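PDB 6GMF: putative cytochrome P450 hydroxylase from Chondromyces apiculatus DSM 436, which binds heme b and acts as a terpene monooxygenase of the cytochrome P450 family, probably inserting one atom of molecular oxygen into its substrates. Local coordinates for residues 99-102 against 103-107; 126-129 against 130-133; 154-157 against 158-162; 217-220 against 221-224. All blocks are in the same frame, centred on the assembly; numbering follows the deposited sequence.

In the fold
All four contacts are local, and three of them begin a helix. Interaction 1 is a surface contact that opens the short helix 100-105; interactions 2, 3 and 4 are partly buried. Interactions 1 and 4 use a threonine hydroxyl as cap and interaction 2 a glutamate carboxylate, where strand 126-128 turns into helix 129-134. Interaction 3 lies within helix 153-163 and replaces capping by salt bridges and an aromatic face. The four sites do not touch: interactions 2 and 3 have nearest atoms about 7 Å apart, whereas the centres of interactions 2 and 4 are about 37 Å apart. Helix 177-198 is shared, meeting side chains of interactions 3 and 4.

Interaction 1. Residues 99-102 against 103-107; sequences TPRT and VAQLE
Thr99 and Val103 are joined by the first backbone bond of helix 100-105, with Val103 N 3.1 Å from Thr99 O. Two further bonds of the same kind follow, Ala104 N to Pro100 O at 2.9 Å and Gln105 N to Arg101 O at 3.0 Å, so the short helix is already regular at its start.

Side-chain hydrogen bonds come next. Thr99 is the N-cap, and its OG1 accepts the capping bond from Thr102 N at 3.0 Å. Thr102 answers with its own hydroxyl, which donates to Thr99 O at 2.9 Å, in the carbonyl plane and on a lone pair. A chi1 of 57° sets OG1 between the backbone N and the carbonyl carbon, from where it reaches back over the first turn. Thr99 O thus takes two donors, Val103 N and Thr102 OG1. With an alanine at Thr102 the hydroxyl is gone, and Thr99 O would probably keep the amide of Val103 but lose its second donor, leaving the first turn less firmly tied.

A further side-chain contact is non-bonded. The amide of Gln105 brings NE2 over one face of the Arg101 guanidinium, 3.0 Å above its plane and toward the rim, with the two planes 64° apart. Both groups are donors there, so this is contact without a hydrogen bond.

Outward, Val103 packs on Pro347, Leu348 and Leu351 of helix 346-363, with its side chain about 7 Å from the heme, while Glu107, opening helix 107-119, forms salt bridges with Arg111 and with Lys354 of helix 346-363.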
ATOM      1  N   THR A  99      -4.317 -14.661  -7.584  1.00 24.40           N
ATOM      2  CA  THR A  99      -4.662 -14.467  -8.983  1.00 22.26           C
ATOM      3  C   THR A  99      -5.745 -13.413  -9.121  1.00 21.74           C
ATOM      4  O   THR A  99      -6.578 -13.240  -8.242  1.00 22.91           O
ATOM      5  CB  THR A  99      -5.257 -15.746  -9.599  1.00 24.14           C
ATOM      6  OG1 THR A  99      -6.497 -16.100  -8.978  1.00 25.21           O
ATOM      7  CG2 THR A  99      -4.316 -16.915  -9.440  1.00 23.25           C
ATOM      8  N   PRO A 100      -5.784 -12.695 -10.252  1.00 21.88           N
ATOM      9  CA  PRO A 100      -6.922 -11.834 -10.549  1.00 22.45           C
ATOM     10  C   PRO A 100      -8.289 -12.524 -10.436  1.00 20.81           C
ATOM     11  O   PRO A 100      -9.205 -11.915 -10.002  1.00 20.28           O
ATOM     12  CB  PRO A 100      -6.668 -11.413 -12.002  1.00 25.04           C
ATOM     13  CG  PRO A 100      -5.173 -11.529 -12.199  1.00 25.29           C
ATOM     14  CD  PRO A 100      -4.761 -12.681 -11.308  1.00 23.83           C
ATOM     15  N   ARG A 101      -8.372 -13.808 -10.780  1.00 23.50           N
ATOM     16  CA  ARG A 101      -9.637 -14.537 -10.645  1.00 21.96           C
ATOM     17  C   ARG A 101     -10.074 -14.587  -9.174  1.00 20.38           C
ATOM     18  O   ARG A 101     -11.243 -14.284  -8.854  1.00 21.36           O
ATOM     19  CB  ARG A 101      -9.521 -15.926 -11.281  1.00 22.00           C
ATOM     20  CG  ARG A 101     -10.712 -16.834 -11.008  1.00 26.34           C
ATOM     21  CD  ARG A 101     -10.607 -18.179 -11.710  1.00 27.42           C
ATOM     22  NE  ARG A 101     -11.855 -18.976 -11.642  1.00 28.29           N
ATOM     23  CZ  ARG A 101     -12.861 -18.922 -12.528  1.00 29.44           C
ATOM     24  NH1 ARG A 101     -12.773 -18.173 -13.621  1.00 28.53           N
ATOM     25  NH2 ARG A 101     -13.983 -19.584 -12.293  1.00 30.31           N
ATOM     26  N   THR A 102      -9.141 -14.908  -8.273  1.00 22.73           N
ATOM     27  CA  THR A 102      -9.487 -15.075  -6.859  1.00 23.77           C
ATOM     28  C   THR A 102      -9.858 -13.739  -6.229  1.00 22.08           C
ATOM     29  O   THR A 102     -10.811 -13.677  -5.432  1.00 22.82           O
ATOM     30  CB  THR A 102      -8.374 -15.780  -6.072  1.00 28.14           C
ATOM     31  OG1 THR A 102      -7.104 -15.132  -6.135  1.00 39.27           O
ATOM     32  CG2 THR A 102      -8.169 -17.181  -6.562  1.00 27.81           C
ATOM     33  N   VAL A 103      -9.175 -12.681  -6.658  1.00 20.45           N
ATOM     34  CA  VAL A 103      -9.533 -11.355  -6.198  1.00 19.55           C
ATOM     35  C   VAL A 103     -10.928 -10.981  -6.688  1.00 19.26           C
ATOM     36  O   VAL A 103     -11.737 -10.509  -5.930  1.00 20.19           O
ATOM     37  CB  VAL A 103      -8.479 -10.318  -6.606  1.00 20.12           C
ATOM     38  CG1 VAL A 103      -8.979  -8.879  -6.450  1.00 20.66           C
ATOM     39  CG2 VAL A 103      -7.190 -10.573  -5.844  1.00 21.99           C
ATOM     40  N   ALA A 104     -11.211 -11.172  -7.982  1.00 20.91           N
ATOM     41  CA  ALA A 104     -12.500 -10.724  -8.510  1.00 21.71           C
ATOM     42  C   ALA A 104     -13.646 -11.454  -7.802  1.00 21.30           C
ATOM     43  O   ALA A 104     -14.702 -10.861  -7.556  1.00 22.51           O
ATOM     44  CB  ALA A 104     -12.576 -10.912 -10.021  1.00 22.59           C
ATOM     45  N   GLN A 105     -13.421 -12.732  -7.498  1.00 22.86           N
ATOM     46  CA  GLN A 105     -14.448 -13.561  -6.879  1.00 24.74           C
ATOM     47  C   GLN A 105     -14.719 -13.114  -5.424  1.00 25.80           C
ATOM     48  O   GLN A 105     -15.779 -13.483  -4.875  1.00 26.56           O
ATOM     49  CB  GLN A 105     -14.097 -15.038  -7.013  1.00 26.52           C
ATOM     50  CG  GLN A 105     -14.295 -15.557  -8.441  1.00 26.12           C
ATOM     51  CD  GLN A 105     -14.221 -17.063  -8.516  1.00 28.76           C
ATOM     52  OE1 GLN A 105     -13.925 -17.729  -7.532  1.00 30.00           O
ATOM     53  NE2 GLN A 105     -14.490 -17.617  -9.695  1.00 29.13           N
ATOM     54  N   LEU A 106     -13.849 -12.280  -4.825  1.00 25.92           N
ATOM     55  CA  LEU A 106     -14.075 -11.780  -3.438  1.00 24.31           C
ATOM     56  C   LEU A 106     -15.118 -10.667  -3.382  1.00 22.97           C
ATOM     57  O   LEU A 106     -15.549 -10.325  -2.292  1.00 22.12           O
ATOM     58  CB  LEU A 106     -12.752 -11.246  -2.886  1.00 25.29           C
ATOM     59  CG  LEU A 106     -11.735 -12.273  -2.410  1.00 29.54           C
ATOM     60  CD1 LEU A 106     -10.395 -11.614  -2.148  1.00 32.41           C
ATOM     61  CD2 LEU A 106     -12.226 -12.976  -1.159  1.00 33.83           C
ATOM     62  N   GLU A 107     -15.556 -10.095  -4.515  1.00 21.73           N
ATOM     63  CA  GLU A 107     -16.291  -8.843  -4.456  1.00 22.39           C
ATOM     64  C   GLU A 107     -17.582  -8.971  -3.625  1.00 24.50           C
ATOM     65  O   GLU A 107     -17.936  -8.060  -2.865  1.00 22.42           O
ATOM     66  CB  GLU A 107     -16.542  -8.292  -5.869  1.00 20.85           C
ATOM     67  CG  GLU A 107     -17.448  -7.094  -5.857  1.00 22.99           C
ATOM     68  CD  GLU A 107     -17.625  -6.347  -7.159  1.00 25.08           C
ATOM     69  OE1 GLU A 107     -17.051  -6.778  -8.153  1.00 27.38           O
ATOM     70  OE2 GLU A 107     -18.314  -5.317  -7.146  1.00 28.45           O
TER

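Interaction 2. Residues 126-129 against 130-133; sequences TFEA and TVEV
Glu128 folds its carboxylate over the first residues of helix 129-134 and meets two backbone amides there. Val131 N lies 2.9 Å from Glu128 OE1, and Thr130 N lies 3.0 Å from Glu128 OE2. Both amides approach from above the carboxylate plane, and not within it. Thr130 OG1 sits 2.7 Å from OE1 and equally far from OE2 of Glu128; its single proton could serve either oxygen. A bend at chi2 of Glu128, -76°, brings the carboxylate over the amides at the start of the helix.

A second carboxylate works in the opposite sense. Glu132, extended beyond CG, reaches back along the strand until its OE1 is 2.9 Å from Glu128 N, again meeting the donor from above the carboxylate plane. The same OE1 of Glu132 lies 3.5 Å from Phe127 CB.

Glu128 is therefore the N-cap of a strand-to-helix junction, at which strand 126-128, an outer strand of a three-stranded antiparallel sheet, gives way to the helix. The two carboxylates lie on different parts of this corner, OE1 of Glu128 being 6.0 Å from OE1 of Glu132. The helix bond from Glu132 N to Glu128 O is ordinary, but Val133 N to Ala129 O is weak, where the turn widens to a pi type.

Farther out, Glu128 OE2 also accepts from Leu388 N, and Glu132 OE2 pairs with Lys124 NZ in a salt bridge. Backbone bonds from Phe127 to Leu390 and from Ala129 to Leu388 hold the strand to its sheet neighbour.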
ATOM      1  N   THR A 126     -21.092  11.138  14.664  1.00 26.04           N
ATOM      2  CA  THR A 126     -19.658  11.204  14.412  1.00 28.39           C
ATOM      3  C   THR A 126     -19.063   9.793  14.508  1.00 28.10           C
ATOM      4  O   THR A 126     -19.491   8.964  15.341  1.00 27.01           O
ATOM      5  CB  THR A 126     -18.979  12.159  15.406  1.00 31.68           C
ATOM      6  OG1 THR A 126     -19.439  13.491  15.180  1.00 37.00           O
ATOM      7  CG2 THR A 126     -17.479  12.257  15.276  1.00 34.21           C
ATOM      8  N   PHE A 127     -18.035   9.512  13.692  1.00 24.63           N
ATOM      9  CA  PHE A 127     -17.289   8.279  13.867  1.00 23.83           C
ATOM     10  C   PHE A 127     -15.826   8.509  13.485  1.00 23.10           C
ATOM     11  O   PHE A 127     -15.496   9.483  12.795  1.00 23.41           O
ATOM     12  CB  PHE A 127     -17.888   7.141  13.045  1.00 23.17           C
ATOM     13  CG  PHE A 127     -17.820   7.317  11.546  1.00 23.92           C
ATOM     14  CD1 PHE A 127     -18.769   8.074  10.881  1.00 25.08           C
ATOM     15  CD2 PHE A 127     -16.828   6.706  10.792  1.00 23.23           C
ATOM     16  CE1 PHE A 127     -18.709   8.257   9.510  1.00 26.12           C
ATOM     17  CE2 PHE A 127     -16.778   6.876   9.416  1.00 24.17           C
ATOM     18  CZ  PHE A 127     -17.700   7.677   8.781  1.00 26.25           C
ATOM     19  N   GLU A 128     -14.956   7.617  13.988  1.00 22.29           N
ATOM     20  CA  GLU A 128     -13.576   7.662  13.672  1.00 22.30           C
ATOM     21  C   GLU A 128     -13.294   6.683  12.524  1.00 20.86           C
ATOM     22  O   GLU A 128     -13.356   5.474  12.686  1.00 21.08           O
ATOM     23  CB  GLU A 128     -12.765   7.403  14.932  1.00 24.09           C
ATOM     24  CG  GLU A 128     -11.375   7.989  14.849  1.00 28.82           C
ATOM     25  CD  GLU A 128     -10.506   7.138  13.967  1.00 29.22           C
ATOM     26  OE1 GLU A 128     -10.209   5.998  14.376  1.00 32.62           O
ATOM     27  OE2 GLU A 128     -10.154   7.612  12.881  1.00 23.90           O
ATOM     28  N   ALA A 129     -13.066   7.244  11.333  1.00 20.15           N
ATOM     29  CA  ALA A 129     -13.085   6.435  10.109  1.00 19.90           C
ATOM     30  C   ALA A 129     -11.962   5.413  10.070  1.00 19.10           C
ATOM     31  O   ALA A 129     -12.134   4.405   9.421  1.00 20.55           O
ATOM     32  CB  ALA A 129     -13.037   7.337   8.918  1.00 20.59           C
ATOM     33  N   THR A 130     -10.825   5.671  10.715  1.00 19.06           N
ATOM     34  CA  THR A 130      -9.725   4.726  10.624  1.00 19.06           C
ATOM     35  C   THR A 130     -10.074   3.466  11.416  1.00 18.76           C
ATOM     36  O   THR A 130     -10.206   2.391  10.858  1.00 18.52           O
ATOM     37  CB  THR A 130      -8.379   5.332  11.021  1.00 20.80           C
ATOM     38  OG1 THR A 130      -8.346   5.677  12.410  1.00 23.62           O
ATOM     39  CG2 THR A 130      -8.024   6.495  10.132  1.00 20.60           C
ATOM     40  N   VAL A 131     -10.326   3.591  12.724  1.00 19.32           N
ATOM     41  CA  VAL A 131     -10.554   2.399  13.524  1.00 18.71           C
ATOM     42  C   VAL A 131     -11.827   1.693  13.063  1.00 19.25           C
ATOM     43  O   VAL A 131     -11.894   0.461  13.114  1.00 19.49           O
ATOM     44  CB  VAL A 131     -10.648   2.786  15.013  1.00 19.86           C
ATOM     45  CG1 VAL A 131     -11.195   1.643  15.863  1.00 22.46           C
ATOM     46  CG2 VAL A 131      -9.307   3.290  15.484  1.00 22.49           C
ATOM     47  N   GLU A 132     -12.839   2.453  12.664  1.00 18.50           N
ATOM     48  CA  GLU A 132     -14.154   1.878  12.445  1.00 20.18           C
ATOM     49  C   GLU A 132     -14.324   1.330  11.021  1.00 20.87           C
ATOM     50  O   GLU A 132     -15.218   0.480  10.780  1.00 20.73           O
ATOM     51  CB  GLU A 132     -15.216   2.902  12.822  1.00 21.24           C
ATOM     52  CG  GLU A 132     -15.120   3.306  14.269  1.00 21.30           C
ATOM     53  CD  GLU A 132     -16.282   4.129  14.767  1.00 23.58           C
ATOM     54  OE1 GLU A 132     -16.052   5.248  15.330  1.00 23.80           O
ATOM     55  OE2 GLU A 132     -17.403   3.622  14.677  1.00 29.10           O
ATOM     56  N   VAL A 133     -13.500   1.780  10.062  1.00 19.30           N
ATOM     57  CA  VAL A 133     -13.735   1.433   8.642  1.00 19.76           C
ATOM     58  C   VAL A 133     -12.427   1.084   7.917  1.00 19.51           C
ATOM     59  O   VAL A 133     -12.284  -0.010   7.419  1.00 20.13           O
ATOM     60  CB  VAL A 133     -14.492   2.536   7.882  1.00 21.32           C
ATOM     61  CG1 VAL A 133     -14.630   2.168   6.413  1.00 22.78           C
ATOM     62  CG2 VAL A 133     -15.853   2.830   8.500  1.00 24.69           C
TER

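Interaction 3. Residues 154-157 against 158-162; sequences ADFK and RWSDD
Asp155 lies over one face of the Trp159 indole, one helical turn before it. Asp155 CB stands 4.0 Å from the centroid of the six-membered ring of Trp159, 28° off its normal, which makes a CH-pi contact. Asp155 O lies over the same ring system, 3.1 Å above its plane and offset toward the rim. The torsion responsible is chi1 of Trp159, -53°, which swings the ring back along the helix beneath the preceding turn.

Arg158 runs alongside Asp155 and points the same way, but the guanidinium and carboxylate planes are almost perpendicular. In a salt bridge, NH1 (2.9 Å) and NH2 of Arg158 both donate end-on to Asp155 OD1, with that oxygen in the guanidinium plane. Asp155 OD2 goes to Arg152, and Glu184 on helix 177-198 receives both Arg158 NH2 and Trp159 NE1. A leucine in place of Trp159 would probably leave Glu184 without one of its donors and open a gap beside Asp155 CB.

Lys157 crosses Asp161 obliquely, and its NZ forms a salt bridge 2.7 Å from Asp161 OD2, meeting that oxygen on its syn lone pair. Phe156 crosses Trp159 at about a right angle, with its CD2 4.1 Å from Trp159 CE3. Ser160 OG donates to Phe156 O at 2.9 Å, on the opposite face of the carbonyl from Ser160 N.

The polar side thus differs from the side of Phe156, which meets Ile142, Phe189 and Leu231. These neighbours and the partly unmodelled connection to helix 177-198 are consistent with the F helix of the P450 fold, which in relatives forms a mobile lid with the G helix.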
ATOM      1  N   ALA A 154      -8.658 -12.496  16.114  1.00 18.24           N
ATOM      2  CA  ALA A 154      -8.189 -11.402  16.985  1.00 17.88           C
ATOM      3  C   ALA A 154      -6.657 -11.410  17.129  1.00 17.78           C
ATOM      4  O   ALA A 154      -6.033 -10.366  17.094  1.00 17.61           O
ATOM      5  CB  ALA A 154      -8.897 -11.494  18.300  1.00 17.69           C
ATOM      6  N   ASP A 155      -6.046 -12.596  17.193  1.00 17.61           N
ATOM      7  CA  ASP A 155      -4.595 -12.700  17.124  1.00 15.97           C
ATOM      8  C   ASP A 155      -4.104 -12.108  15.795  1.00 16.16           C
ATOM      9  O   ASP A 155      -3.176 -11.363  15.757  1.00 17.40           O
ATOM     10  CB  ASP A 155      -4.065 -14.132  17.213  1.00 17.34           C
ATOM     11  CG  ASP A 155      -4.122 -14.785  18.574  1.00 18.51           C
ATOM     12  OD1 ASP A 155      -4.143 -14.024  19.610  1.00 17.63           O
ATOM     13  OD2 ASP A 155      -4.140 -16.030  18.592  1.00 23.60           O
ATOM     14  N   PHE A 156      -4.832 -12.386  14.700  1.00 16.11           N
ATOM     15  CA  PHE A 156      -4.405 -11.897  13.377  1.00 15.58           C
ATOM     16  C   PHE A 156      -4.458 -10.370  13.339  1.00 17.05           C
ATOM     17  O   PHE A 156      -3.589  -9.702  12.763  1.00 16.46           O
ATOM     18  CB  PHE A 156      -5.279 -12.486  12.278  1.00 16.22           C
ATOM     19  CG  PHE A 156      -4.774 -12.217  10.885  1.00 16.59           C
ATOM     20  CD1 PHE A 156      -5.144 -11.060  10.219  1.00 18.10           C
ATOM     21  CD2 PHE A 156      -3.911 -13.088  10.234  1.00 15.59           C
ATOM     22  CE1 PHE A 156      -4.765 -10.822   8.910  1.00 17.23           C
ATOM     23  CE2 PHE A 156      -3.480 -12.808   8.950  1.00 18.08           C
ATOM     24  CZ  PHE A 156      -3.895 -11.666   8.294  1.00 17.67           C
ATOM     25  N   LYS A 157      -5.506  -9.805  13.935  1.00 16.36           N
ATOM     26  CA  LYS A 157      -5.600  -8.351  14.077  1.00 17.17           C
ATOM     27  C   LYS A 157      -4.393  -7.789  14.838  1.00 17.94           C
ATOM     28  O   LYS A 157      -3.842  -6.809  14.422  1.00 17.45           O
ATOM     29  CB  LYS A 157      -6.910  -7.928  14.741  1.00 20.20           C
ATOM     30  CG  LYS A 157      -7.002  -6.444  15.073  1.00 21.12           C
ATOM     31  CD  LYS A 157      -8.338  -6.052  15.659  1.00 27.47           C
ATOM     32  CE  LYS A 157      -8.497  -4.637  16.191  1.00 31.96           C
ATOM     33  NZ  LYS A 157      -7.273  -4.092  16.837  1.00 39.73           N
ATOM     34  N   ARG A 158      -4.027  -8.438  15.949  1.00 17.37           N
ATOM     35  CA  ARG A 158      -2.926  -7.948  16.729  1.00 17.84           C
ATOM     36  C   ARG A 158      -1.632  -7.985  15.906  1.00 18.25           C
ATOM     37  O   ARG A 158      -0.888  -7.051  15.915  1.00 19.52           O
ATOM     38  CB  ARG A 158      -2.792  -8.746  18.021  1.00 17.33           C
ATOM     39  CG  ARG A 158      -1.666  -8.254  18.912  1.00 18.11           C
ATOM     40  CD  ARG A 158      -1.580  -9.025  20.225  1.00 18.18           C
ATOM     41  NE  ARG A 158      -1.183 -10.414  20.136  1.00 18.64           N
ATOM     42  CZ  ARG A 158      -1.998 -11.478  20.113  1.00 17.25           C
ATOM     43  NH1 ARG A 158      -3.321 -11.364  20.261  1.00 17.46           N
ATOM     44  NH2 ARG A 158      -1.498 -12.669  19.843  1.00 16.81           N
ATOM     45  N   TRP A 159      -1.391  -9.093  15.214  1.00 16.58           N
ATOM     46  CA  TRP A 159      -0.221  -9.228  14.381  1.00 18.91           C
ATOM     47  C   TRP A 159      -0.206  -8.121  13.315  1.00 18.94           C
ATOM     48  O   TRP A 159       0.789  -7.435  13.148  1.00 20.76           O
ATOM     49  CB  TRP A 159      -0.130 -10.606  13.722  1.00 19.37           C
ATOM     50  CG  TRP A 159      -0.220 -11.750  14.676  1.00 19.20           C
ATOM     51  CD1 TRP A 159       0.246 -11.774  15.965  1.00 20.10           C
ATOM     52  CD2 TRP A 159      -0.697 -13.071  14.394  1.00 17.27           C
ATOM     53  NE1 TRP A 159       0.018 -13.013  16.514  1.00 18.68           N
ATOM     54  CE2 TRP A 159      -0.587 -13.810  15.582  1.00 18.95           C
ATOM     55  CE3 TRP A 159      -1.299 -13.668  13.286  1.00 17.55           C
ATOM     56  CZ2 TRP A 159      -0.992 -15.140  15.660  1.00 18.47           C
ATOM     57  CZ3 TRP A 159      -1.754 -14.957  13.384  1.00 17.65           C
ATOM     58  CH2 TRP A 159      -1.603 -15.680  14.558  1.00 19.43           C
ATOM     59  N   SER A 160      -1.356  -7.917  12.663  1.00 18.62           N
ATOM     60  CA  SER A 160      -1.529  -6.892  11.635  1.00 19.04           C
ATOM     61  C   SER A 160      -1.223  -5.515  12.235  1.00 19.40           C
ATOM     62  O   SER A 160      -0.479  -4.730  11.632  1.00 21.23           O
ATOM     63  CB  SER A 160      -2.943  -6.930  11.068  1.00 18.37           C
ATOM     64  OG  SER A 160      -3.161  -8.114  10.330  1.00 19.37           O
ATOM     65  N   ASP A 161      -1.804  -5.210  13.399  1.00 19.20           N
ATOM     66  CA  ASP A 161      -1.603  -3.919  14.036  1.00 21.23           C
ATOM     67  C   ASP A 161      -0.114  -3.703  14.338  1.00 21.02           C
ATOM     68  O   ASP A 161       0.429  -2.610  14.152  1.00 24.24           O
ATOM     69  CB  ASP A 161      -2.414  -3.764  15.319  1.00 20.36           C
ATOM     70  CG  ASP A 161      -3.920  -3.691  15.151  1.00 23.03           C
ATOM     71  OD1 ASP A 161      -4.388  -3.375  14.028  1.00 24.88           O
ATOM     72  OD2 ASP A 161      -4.620  -3.941  16.161  1.00 25.04           O
ATOM     73  N   ASP A 162       0.568  -4.742  14.791  1.00 21.26           N
ATOM     74  CA  ASP A 162       1.962  -4.638  15.194  1.00 22.59           C
ATOM     75  C   ASP A 162       2.888  -4.500  13.983  1.00 26.23           C
ATOM     76  O   ASP A 162       4.002  -4.015  14.101  1.00 24.99           O
ATOM     77  CB  ASP A 162       2.386  -5.847  16.026  1.00 23.72           C
ATOM     78  CG  ASP A 162       1.852  -5.842  17.451  1.00 22.33           C
ATOM     79  OD1 ASP A 162       1.320  -4.804  17.901  1.00 23.85           O
ATOM     80  OD2 ASP A 162       1.958  -6.895  18.083  1.00 23.44           O
TER

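Interaction 4. Residues 217-220 against 221-224; sequences KLTA and GEVL
A capping box formed by Thr219 and Glu222 opens helix 220-251, which position and length identify as the long central helix of the P450 fold. Its two bonds run in opposite senses between the same residues. Thr219 OG1 accepts from Glu222 N at 3.0 Å, and Glu222 OE1 accepts in return from Thr219 N at 2.9 Å. The donor reaches OE1 on the anti side, 21° out of the carboxylate plane.

Torsions explain the fit. The Thr219 hydroxyl lies between its backbone N and carbonyl carbon, chi1 67°, which points OG1 at Glu222 N, while Glu222 places CG beside its own backbone N, chi1 -74°, and runs extended back toward the loop. The two side chains cross obliquely, with Thr219 OG1 3.2 Å from Glu222 CG. OE1 of Glu222 also comes to 3.4 Å from Leu218 CA, so the carboxylate borders the loop residue before the cap.

Behind the cap the regular backbone pattern begins at once: Val223 N is 3.0 Å from Thr219 O, and Leu224 N bonds to Ala220 O at the same length. Leu224 carries the new helix against Phe189 and Leu193 of helix 177-198. Leu218 packs on Leu90, Leu93 and Val94 of helix 86-94, and it shares Leu208 with Val223.

Leu218 and Val223, just before and four residues after the N-cap, meet directly as a hydrophobic staple. The two side chains cross at about a right angle, Val223 CG2 resting 3.9 Å from Leu218 CB.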
ATOM      1  N   LYS A 217       8.139 -25.829  -7.231  1.00 26.69           N
ATOM      2  CA  LYS A 217       7.123 -25.418  -6.238  1.00 26.50           C
ATOM      3  C   LYS A 217       7.762 -24.482  -5.221  1.00 25.56           C
ATOM      4  O   LYS A 217       8.980 -24.374  -5.091  1.00 27.45           O
ATOM      5  CB  LYS A 217       6.508 -26.633  -5.535  1.00 25.53           C
ATOM      6  CG  LYS A 217       5.672 -27.525  -6.440  1.00 25.03           C
ATOM      7  CD  LYS A 217       4.980 -28.676  -5.780  1.00 27.17           C
ATOM      8  CE  LYS A 217       3.959 -28.251  -4.748  1.00 29.32           C
ATOM      9  NZ  LYS A 217       2.687 -27.889  -5.411  1.00 32.63           N
ATOM     10  N   LEU A 218       6.898 -23.761  -4.490  1.00 24.04           N
ATOM     11  CA  LEU A 218       7.383 -22.935  -3.423  1.00 25.66           C
ATOM     12  C   LEU A 218       7.815 -23.817  -2.252  1.00 23.52           C
ATOM     13  O   LEU A 218       7.145 -24.781  -1.921  1.00 24.68           O
ATOM     14  CB  LEU A 218       6.247 -22.011  -2.970  1.00 23.72           C
ATOM     15  CG  LEU A 218       5.753 -20.962  -3.961  1.00 25.14           C
ATOM     16  CD1 LEU A 218       4.426 -20.384  -3.497  1.00 23.71           C
ATOM     17  CD2 LEU A 218       6.781 -19.859  -4.151  1.00 25.76           C
ATOM     18  N   THR A 219       8.896 -23.441  -1.591  1.00 24.26           N
ATOM     19  CA  THR A 219       9.233 -24.046  -0.330  1.00 24.68           C
ATOM     20  C   THR A 219       8.215 -23.624   0.734  1.00 25.76           C
ATOM     21  O   THR A 219       7.514 -22.639   0.554  1.00 24.71           O
ATOM     22  CB  THR A 219      10.621 -23.644   0.146  1.00 25.91           C
ATOM     23  OG1 THR A 219      10.668 -22.251   0.474  1.00 25.55           O
ATOM     24  CG2 THR A 219      11.668 -23.973  -0.899  1.00 28.51           C
ATOM     25  N   ALA A 220       8.191 -24.348   1.859  1.00 24.45           N
ATOM     26  CA  ALA A 220       7.330 -23.932   2.992  1.00 26.47           C
ATOM     27  C   ALA A 220       7.684 -22.508   3.466  1.00 25.82           C
ATOM     28  O   ALA A 220       6.786 -21.685   3.738  1.00 25.75           O
ATOM     29  CB  ALA A 220       7.391 -24.926   4.130  1.00 27.46           C
ATOM     30  N   GLY A 221       8.971 -22.188   3.607  1.00 23.96           N
ATOM     31  CA  GLY A 221       9.413 -20.853   3.966  1.00 22.29           C
ATOM     32  C   GLY A 221       8.884 -19.803   2.990  1.00 24.62           C
ATOM     33  O   GLY A 221       8.495 -18.704   3.413  1.00 24.40           O
ATOM     34  N   GLU A 222       8.898 -20.120   1.699  1.00 22.37           N
ATOM     35  CA  GLU A 222       8.434 -19.184   0.690  1.00 22.99           C
ATOM     36  C   GLU A 222       6.926 -18.967   0.803  1.00 20.76           C
ATOM     37  O   GLU A 222       6.482 -17.829   0.658  1.00 24.38           O
ATOM     38  CB  GLU A 222       8.805 -19.623  -0.725  1.00 23.59           C
ATOM     39  CG  GLU A 222      10.261 -19.425  -1.019  1.00 25.60           C
ATOM     40  CD  GLU A 222      10.684 -20.049  -2.333  1.00 27.59           C
ATOM     41  OE1 GLU A 222      10.098 -21.095  -2.725  1.00 23.79           O
ATOM     42  OE2 GLU A 222      11.598 -19.470  -2.975  1.00 32.73           O
ATOM     43  N   VAL A 223       6.132 -20.010   1.065  1.00 22.03           N
ATOM     44  CA  VAL A 223       4.684 -19.868   1.288  1.00 22.03           C
ATOM     45  C   VAL A 223       4.445 -18.915   2.469  1.00 21.56           C
ATOM     46  O   VAL A 223       3.626 -17.984   2.358  1.00 21.57           O
ATOM     47  CB  VAL A 223       3.987 -21.217   1.537  1.00 22.90           C
ATOM     48  CG1 VAL A 223       2.526 -21.044   1.933  1.00 23.01           C
ATOM     49  CG2 VAL A 223       4.079 -22.107   0.310  1.00 24.96           C
ATOM     50  N   LEU A 224       5.126 -19.176   3.591  1.00 20.14           N
ATOM     51  CA  LEU A 224       4.929 -18.409   4.830  1.00 20.81           C
ATOM     52  C   LEU A 224       5.381 -16.973   4.596  1.00 21.19           C
ATOM     53  O   LEU A 224       4.718 -16.037   5.052  1.00 21.79           O
ATOM     54  CB  LEU A 224       5.718 -19.039   5.982  1.00 22.34           C
ATOM     55  CG  LEU A 224       5.264 -20.452   6.348  1.00 23.74           C
ATOM     56  CD1 LEU A 224       6.165 -21.015   7.429  1.00 27.16           C
ATOM     57  CD2 LEU A 224       3.800 -20.457   6.781  1.00 25.49           C
TER